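Local coordinates for glutaredoxin family protein (Xanthomonas campestris, PDB 1TTZ) that is of unproven function but, as a glutaredoxin-like member of the thioredoxin superfamily, probably takes part in thiol-disulfide redox chemistry, at residues Tyr6-Asp9 / Leu13-Gln16; Val18-Gln23 / Trp61-Pro66; Val48-Leu51 / Arg57-Asp60. All blocks are in the same frame, centred on the assembly; numbering follows the deposited sequence.

Contact 1 (Tyr6-Asp9 / Leu13-Gln16)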
loop_
_atom_site.group_PDB
_atom_site.type_symbol
_atom_site.label_atom_id
_atom_site.label_comp_id
_atom_site.label_asym_id
_atom_site.label_seq_id
_atom_site.Cartn_x
_atom_site.Cartn_y
_atom_site.Cartn_z
ATOM N N TYR A 6 2.527 1.650 2.882
ATOM C CA TYR A 6 3.938 1.613 3.186
ATOM C C TYR A 6 4.673 1.698 1.853
ATOM O O TYR A 6 4.417 0.915 0.935
ATOM C CB TYR A 6 4.310 0.321 3.926
ATOM C CG TYR A 6 3.745 0.261 5.323
ATOM C CD1 TYR A 6 2.567 -0.433 5.593
ATOM C CD2 TYR A 6 4.371 0.932 6.372
ATOM C CE1 TYR A 6 2.023 -0.458 6.887
ATOM C CE2 TYR A 6 3.837 0.911 7.665
ATOM C CZ TYR A 6 2.666 0.214 7.912
ATOM O OH TYR A 6 2.148 0.177 9.186
ATOM N N GLN A 7 5.561 2.675 1.739
ATOM C CA GLN A 7 6.337 2.846 0.524
ATOM C C GLN A 7 7.712 3.407 0.838
ATOM O O GLN A 7 8.025 3.702 1.990
ATOM C CB GLN A 7 5.605 3.765 -0.464
ATOM C CG GLN A 7 5.333 5.186 0.014
ATOM C CD GLN A 7 4.641 6.037 -1.047
ATOM O OE1 GLN A 7 5.120 6.155 -2.174
ATOM N NE2 GLN A 7 3.510 6.634 -0.684
ATOM N N ARG A 8 8.547 3.521 -0.186
ATOM C CA ARG A 8 9.880 4.072 -0.008
ATOM C C ARG A 8 10.016 5.196 -1.019
ATOM O O ARG A 8 9.300 5.219 -2.022
ATOM C CB ARG A 8 10.961 3.006 -0.255
ATOM C CG ARG A 8 11.037 2.538 -1.699
ATOM C CD ARG A 8 12.353 1.845 -2.042
ATOM N NE ARG A 8 12.509 0.533 -1.419
ATOM C CZ ARG A 8 13.045 0.325 -0.222
ATOM N NH1 ARG A 8 13.485 1.352 0.498
ATOM N NH2 ARG A 8 13.151 -0.912 0.252
ATOM N N ASP A 9 10.923 6.129 -0.756
ATOM C CA ASP A 9 11.138 7.248 -1.669
ATOM C C ASP A 9 11.814 6.795 -2.957
ATOM O O ASP A 9 12.565 5.819 -2.967
ATOM C CB ASP A 9 11.991 8.331 -1.004
ATOM C CG ASP A 9 11.217 9.131 0.022
ATOM O OD1 ASP A 9 10.199 9.749 -0.359
ATOM O OD2 ASP A 9 11.622 9.145 1.207
ATOM N N LEU A 13 7.224 1.755 -8.564
ATOM C CA LEU A 13 6.165 0.839 -8.131
ATOM C C LEU A 13 5.281 1.508 -7.089
ATOM O O LEU A 13 4.062 1.334 -7.091
ATOM C CB LEU A 13 6.760 -0.444 -7.550
ATOM C CG LEU A 13 7.784 -1.176 -8.426
ATOM C CD1 LEU A 13 8.140 -2.502 -7.769
ATOM C CD2 LEU A 13 7.208 -1.409 -9.828
ATOM N N CYS A 14 5.905 2.276 -6.200
ATOM C CA CYS A 14 5.171 2.984 -5.163
ATOM C C CYS A 14 4.298 4.074 -5.774
ATOM O O CYS A 14 3.169 4.286 -5.341
ATOM C CB CYS A 14 6.136 3.592 -4.139
ATOM S SG CYS A 14 6.889 2.376 -3.010
ATOM N N ASP A 15 4.816 4.766 -6.784
ATOM C CA ASP A 15 4.035 5.808 -7.435
ATOM C C ASP A 15 2.824 5.180 -8.097
ATOM O O ASP A 15 1.757 5.780 -8.140
ATOM C CB ASP A 15 4.852 6.532 -8.502
ATOM C CG ASP A 15 6.090 7.188 -7.941
ATOM O OD1 ASP A 15 6.070 7.600 -6.759
ATOM O OD2 ASP A 15 7.077 7.296 -8.691
ATOM N N GLN A 16 2.996 3.966 -8.613
ATOM C CA GLN A 16 1.900 3.259 -9.269
ATOM C C GLN A 16 0.828 2.846 -8.266
ATOM O O GLN A 16 -0.357 2.809 -8.597
ATOM C CB GLN A 16 2.408 2.014 -9.991
ATOM C CG GLN A 16 3.320 2.280 -11.172
ATOM C CD GLN A 16 3.755 0.990 -11.853
ATOM O OE1 GLN A 16 3.069 0.475 -12.738
ATOM N NE2 GLN A 16 4.884 0.450 -11.422
HETATM O O HOH W 1 4.817 7.891 -4.455
#

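Contact 2 (Val18-Gln23 / Trp61-Pro66)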
loop_
_atom_site.group_PDB
_atom_site.type_symbol
_atom_site.label_atom_id
_atom_site.label_comp_id
_atom_site.label_asym_id
_atom_site.label_seq_id
_atom_site.Cartn_x
_atom_site.Cartn_y
_atom_site.Cartn_z
ATOM N N VAL A 18 0.057 4.522 -5.672
ATOM C CA VAL A 18 -0.671 5.752 -5.412
ATOM C C VAL A 18 -1.779 5.942 -6.455
ATOM O O VAL A 18 -2.897 6.329 -6.114
ATOM C CB VAL A 18 0.282 6.968 -5.440
ATOM C CG1 VAL A 18 -0.512 8.266 -5.280
ATOM C CG2 VAL A 18 1.311 6.839 -4.319
ATOM N N GLU A 19 -1.472 5.658 -7.720
ATOM C CA GLU A 19 -2.457 5.803 -8.787
ATOM C C GLU A 19 -3.545 4.742 -8.669
ATOM O O GLU A 19 -4.707 4.997 -8.998
ATOM C CB GLU A 19 -1.790 5.704 -10.161
ATOM C CG GLU A 19 -0.650 6.689 -10.363
ATOM C CD GLU A 19 -0.317 6.928 -11.829
ATOM O OE1 GLU A 19 -0.244 5.953 -12.605
ATOM O OE2 GLU A 19 -0.114 8.103 -12.203
ATOM N N ALA A 20 -3.171 3.551 -8.206
ATOM C CA ALA A 20 -4.135 2.471 -8.041
ATOM C C ALA A 20 -5.159 2.883 -6.983
ATOM O O ALA A 20 -6.342 2.578 -7.102
ATOM C CB ALA A 20 -3.426 1.194 -7.618
ATOM N N LEU A 21 -4.693 3.572 -5.942
ATOM C CA LEU A 21 -5.582 4.035 -4.885
ATOM C C LEU A 21 -6.588 5.038 -5.426
ATOM O O LEU A 21 -7.735 5.063 -5.001
ATOM C CB LEU A 21 -4.770 4.666 -3.751
ATOM C CG LEU A 21 -4.052 3.611 -2.903
ATOM C CD1 LEU A 21 -2.853 4.218 -2.206
ATOM C CD2 LEU A 21 -5.040 3.016 -1.910
ATOM N N ALA A 22 -6.149 5.865 -6.369
ATOM C CA ALA A 22 -7.022 6.872 -6.968
ATOM C C ALA A 22 -8.026 6.236 -7.918
ATOM O O ALA A 22 -9.216 6.549 -7.879
ATOM C CB ALA A 22 -6.189 7.913 -7.722
ATOM N N GLN A 23 -7.545 5.335 -8.770
ATOM C CA GLN A 23 -8.415 4.684 -9.743
ATOM C C GLN A 23 -9.425 3.725 -9.129
ATOM O O GLN A 23 -10.554 3.627 -9.604
ATOM C CB GLN A 23 -7.577 3.978 -10.817
ATOM C CG GLN A 23 -6.789 4.962 -11.699
ATOM C CD GLN A 23 -6.199 4.312 -12.940
ATOM O OE1 GLN A 23 -5.410 3.376 -12.845
ATOM N NE2 GLN A 23 -6.572 4.819 -14.114
ATOM N N TRP A 61 2.295 -5.470 -3.391
ATOM C CA TRP A 61 2.425 -5.194 -4.811
ATOM C C TRP A 61 2.800 -6.525 -5.471
ATOM O O TRP A 61 3.468 -7.359 -4.856
ATOM C CB TRP A 61 3.535 -4.169 -5.037
ATOM C CG TRP A 61 3.668 -3.777 -6.469
ATOM C CD1 TRP A 61 4.588 -4.232 -7.366
ATOM C CD2 TRP A 61 2.823 -2.869 -7.181
ATOM N NE1 TRP A 61 4.367 -3.658 -8.600
ATOM C CE2 TRP A 61 3.288 -2.816 -8.511
ATOM C CE3 TRP A 61 1.713 -2.094 -6.822
ATOM C CZ2 TRP A 61 2.679 -2.012 -9.486
ATOM C CZ3 TRP A 61 1.105 -1.296 -7.793
ATOM C CH2 TRP A 61 1.591 -1.263 -9.104
ATOM N N PRO A 62 2.382 -6.748 -6.727
ATOM C CA PRO A 62 1.591 -5.864 -7.582
ATOM C C PRO A 62 0.080 -5.967 -7.396
ATOM O O PRO A 62 -0.454 -7.014 -7.028
ATOM C CB PRO A 62 1.994 -6.313 -8.976
ATOM C CG PRO A 62 2.047 -7.800 -8.800
ATOM C CD PRO A 62 2.811 -7.944 -7.484
ATOM N N PHE A 63 -0.594 -4.857 -7.658
ATOM C CA PHE A 63 -2.042 -4.798 -7.608
ATOM C C PHE A 63 -2.564 -3.680 -8.499
ATOM O O PHE A 63 -2.082 -2.549 -8.439
ATOM C CB PHE A 63 -2.572 -4.619 -6.174
ATOM C CG PHE A 63 -1.914 -3.509 -5.382
ATOM C CD1 PHE A 63 -0.969 -3.810 -4.400
ATOM C CD2 PHE A 63 -2.302 -2.178 -5.558
ATOM C CE1 PHE A 63 -0.424 -2.804 -3.593
ATOM C CE2 PHE A 63 -1.764 -1.159 -4.759
ATOM C CZ PHE A 63 -0.823 -1.475 -3.772
ATOM N N ASP A 64 -3.526 -4.010 -9.353
ATOM C CA ASP A 64 -4.131 -3.014 -10.228
ATOM C C ASP A 64 -5.445 -2.561 -9.593
ATOM O O ASP A 64 -5.830 -3.066 -8.533
ATOM C CB ASP A 64 -4.387 -3.594 -11.622
ATOM C CG ASP A 64 -5.161 -4.895 -11.584
ATOM O OD1 ASP A 64 -5.920 -5.108 -10.614
ATOM O OD2 ASP A 64 -5.018 -5.699 -12.533
ATOM N N ALA A 65 -6.129 -1.619 -10.237
ATOM C CA ALA A 65 -7.387 -1.093 -9.716
ATOM C C ALA A 65 -8.405 -2.167 -9.337
ATOM O O ALA A 65 -8.978 -2.126 -8.249
ATOM C CB ALA A 65 -8.002 -0.125 -10.715
ATOM N N PRO A 66 -8.657 -3.140 -10.230
ATOM C CA PRO A 66 -9.636 -4.163 -9.854
ATOM C C PRO A 66 -9.246 -5.046 -8.661
ATOM O O PRO A 66 -10.101 -5.433 -7.864
ATOM C CB PRO A 66 -9.826 -4.961 -11.149
ATOM C CG PRO A 66 -8.559 -4.734 -11.903
ATOM C CD PRO A 66 -8.267 -3.279 -11.643
#

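Contact 3 (Val48-Leu51 / Arg57-Asp60)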
loop_
_atom_site.group_PDB
_atom_site.type_symbol
_atom_site.label_atom_id
_atom_site.label_comp_id
_atom_site.label_asym_id
_atom_site.label_seq_id
_atom_site.Cartn_x
_atom_site.Cartn_y
_atom_site.Cartn_z
ATOM N N VAL A 48 7.422 -3.410 -0.549
ATOM C CA VAL A 48 6.811 -2.131 -0.913
ATOM C C VAL A 48 6.598 -1.969 -2.421
ATOM O O VAL A 48 7.432 -2.376 -3.234
ATOM C CB VAL A 48 7.654 -0.918 -0.402
ATOM C CG1 VAL A 48 7.445 -0.731 1.100
ATOM C CG2 VAL A 48 9.135 -1.129 -0.711
ATOM N N PRO A 49 5.472 -1.359 -2.815
ATOM C CA PRO A 49 4.408 -0.821 -1.965
ATOM C C PRO A 49 3.487 -1.882 -1.362
ATOM O O PRO A 49 3.136 -2.868 -2.017
ATOM C CB PRO A 49 3.660 0.108 -2.912
ATOM C CG PRO A 49 3.760 -0.642 -4.213
ATOM C CD PRO A 49 5.218 -1.036 -4.229
ATOM N N VAL A 50 3.092 -1.658 -0.112
ATOM C CA VAL A 50 2.202 -2.566 0.603
ATOM C C VAL A 50 1.080 -1.763 1.253
ATOM O O VAL A 50 1.331 -0.749 1.899
ATOM C CB VAL A 50 2.952 -3.334 1.714
ATOM C CG1 VAL A 50 1.967 -4.137 2.550
ATOM C CG2 VAL A 50 3.994 -4.255 1.104
ATOM N N LEU A 51 -0.156 -2.210 1.068
ATOM C CA LEU A 51 -1.313 -1.539 1.652
ATOM C C LEU A 51 -1.790 -2.300 2.885
ATOM O O LEU A 51 -1.863 -3.528 2.870
ATOM C CB LEU A 51 -2.457 -1.466 0.640
ATOM C CG LEU A 51 -2.550 -0.205 -0.217
ATOM C CD1 LEU A 51 -3.540 -0.442 -1.345
ATOM C CD2 LEU A 51 -2.982 0.988 0.646
ATOM N N ARG A 57 -5.132 -6.274 7.713
ATOM C CA ARG A 57 -4.947 -7.048 6.488
ATOM C C ARG A 57 -3.964 -6.300 5.612
ATOM O O ARG A 57 -3.898 -5.075 5.661
ATOM C CB ARG A 57 -6.259 -7.200 5.719
ATOM C CG ARG A 57 -7.307 -8.095 6.352
ATOM C CD ARG A 57 -8.429 -8.335 5.343
ATOM N NE ARG A 57 -8.910 -7.068 4.806
ATOM C CZ ARG A 57 -9.345 -6.885 3.565
ATOM N NH1 ARG A 57 -9.371 -7.893 2.704
ATOM N NH2 ARG A 57 -9.746 -5.680 3.186
ATOM N N GLU A 58 -3.205 -7.029 4.809
ATOM C CA GLU A 58 -2.235 -6.396 3.932
ATOM C C GLU A 58 -2.281 -6.925 2.500
ATOM O O GLU A 58 -2.541 -8.106 2.259
ATOM C CB GLU A 58 -0.823 -6.529 4.524
ATOM C CG GLU A 58 -0.582 -5.613 5.733
ATOM C CD GLU A 58 0.848 -5.650 6.251
ATOM O OE1 GLU A 58 1.197 -4.784 7.084
ATOM O OE2 GLU A 58 1.622 -6.542 5.837
ATOM N N LEU A 59 -2.054 -6.017 1.556
ATOM C CA LEU A 59 -2.056 -6.330 0.133
ATOM C C LEU A 59 -0.692 -5.908 -0.397
ATOM O O LEU A 59 -0.343 -4.726 -0.336
ATOM C CB LEU A 59 -3.145 -5.529 -0.578
ATOM C CG LEU A 59 -3.396 -5.863 -2.051
ATOM C CD1 LEU A 59 -3.977 -7.267 -2.164
ATOM C CD2 LEU A 59 -4.358 -4.835 -2.645
ATOM N N ASP A 60 0.075 -6.867 -0.906
ATOM C CA ASP A 60 1.407 -6.581 -1.429
ATOM C C ASP A 60 1.407 -6.347 -2.931
ATOM O O ASP A 60 0.622 -6.945 -3.655
ATOM C CB ASP A 60 2.365 -7.736 -1.130
ATOM C CG ASP A 60 2.641 -7.913 0.350
ATOM O OD1 ASP A 60 3.443 -8.806 0.692
ATOM O OD2 ASP A 60 2.063 -7.172 1.169
#

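Contact 1 (Tyr6-Asp9 / Leu13-Gln16)
The end of strand 3-7 and the first part of helix 12-23 come together at one point, where the CA atoms of Gln7 and Cys14 are 5.8 Å apart. Both side chains start out toward the opposite segment. Cys14 SG, set beside its backbone N by a chi1 of -74°, reaches the backbone just past the strand: Arg8 N donates to SG at 3.5 Å with an N-H...S angle of 163°, a long but nearly straight hydrogen bond. The sulfur also lies against Gln7 CB, at a modelled distance too short to trust. Gln7 arches past the cysteine, its CG between backbone N and carbonyl carbon (chi1 61°), and returns at its far end, where OE1 comes within 3.4 Å of Cys14 CB. A water donates to Gln7 OE1 at 2.9 Å and to Asp15 OD1 at 2.6 Å, tying the amide to the outer side of the helix. Arg8 turns to other partners, with its guanidinium bonded to Gly45 O and paired with Glu41. Cys14 is the second cysteine of a CxxC pattern with Cys11, and its place at the start of the helix after the first strand is that of the probable redox motif of thioredoxin-like folds.

Contact 2 (Val18-Gln23 / Trp61-Pro66)
Ala20 CB of helix 12-23 meets Phe63 at the ring edge, near the ring plane, with CE2 at 4.1 Å and CD2 at a similar distance. The same methyl lies 4.1 Å from Phe63 O, so one small group fills the angle between the ring and its own backbone. The backbones come closest one step further on, at the first turn of helix 65-73, where the CA atoms of Ala20 and Ala65 are 5.1 Å apart. No hydrogen bond crosses this contact; the evidence is of apolar packing alone. Phe63 has CG between its backbone N and carbonyl carbon (chi1 49°), a rotamer that turns one ring face to Trp61. Trp61 CE3 comes over the centre of that face, 3.8 Å above the phenyl plane. Trp61 in turn has Pro62 CB 3.5 Å above one face of its indole, toward the rim; the peptide bond between these two residues is cis. At the more exposed end the glutamine contact is made by its first side-chain carbon, Gln23 CB touching Ala65 CB at 4.1 Å. Asp64, at the N-cap of helix 65-73, accepts from Arg67 N through OD1. Around this seam Phe63 also packs on Ala17 of helix 12-23 and on Leu51 of strand 50-52, and Leu21 reaches Leu3 and Leu5 of strand 3-7, so helix 12-23, the sheet and the start of helix 65-73 converge here.

Contact 3 (Val48-Leu51 / Arg57-Asp60)
Val50 lies side by side with Asp60, its two methyl groups set against one carboxylate oxygen: Asp60 OD2 is 3.3 Å from Val50 CG1 and 3.5 Å from Val50 CG2. This is the antiparallel beta hairpin of strands 50-52 and 58-60, at one border of the four-stranded sheet of a thioredoxin-like fold. Val50 and Asp60 form its non-hydrogen-bonded pair, with CA atoms 4.6 Å apart. CG1 of the valine, anti to the backbone N (chi1 173°), is the branch that also meets Leu59 O and the extended chain of Glu58. The carboxylates of Glu58 and Asp60 share a partner in Arg47, whose NH2 makes a salt bridge to OE2 of the first and OD2 of the second; Glu58 OE1 is bonded to Tyr44 OH and Arg52 as well. These contacts would be expected to favour the ionised form of both acids and to steady an oxygen that rests on aliphatic carbons.

On the other face of the hairpin Leu51 and Leu59 are apolar neighbours, touching CB to CB at 4.3 Å. Leu51 continues toward Leu21 of helix 12-23 and Leu59 toward Trp71 of helix 65-73, while Leu68 of the latter helix meets both. This hydrogen-bonded pair is closed by two backbone bonds, Leu51 N to Leu59 O at 2.9 Å (N-H...O angle 170°) and Leu59 N to Leu51 O at 2.8 Å. Leu51 O has a further neighbour in Glu58 CA, whose C-H approaches it with a carbon-to-oxygen distance of 3.1 Å.

Overall arrangement
The three contacts form a triangle, with each pair of centres about 11 Å apart, inside one compact thioredoxin-like chain. Contact 1 closes first along the sequence; contact 2 then spans a long excursion of the chain, within which the hairpin of contact 3 lies. Helix 12-23 serves contacts 1 and 2, while contacts 1 and 3 reach adjacent strands of the same sheet, joined by a probable hydrogen bond from Tyr6 N to Val50 O. Trp61 N probably bonds Pro49 O, linking contacts 2 and 3. Pro49, preceded by a cis peptide bond, also packs on Cys14, the pairing of cis-proline and CxxC helix known from thioredoxins.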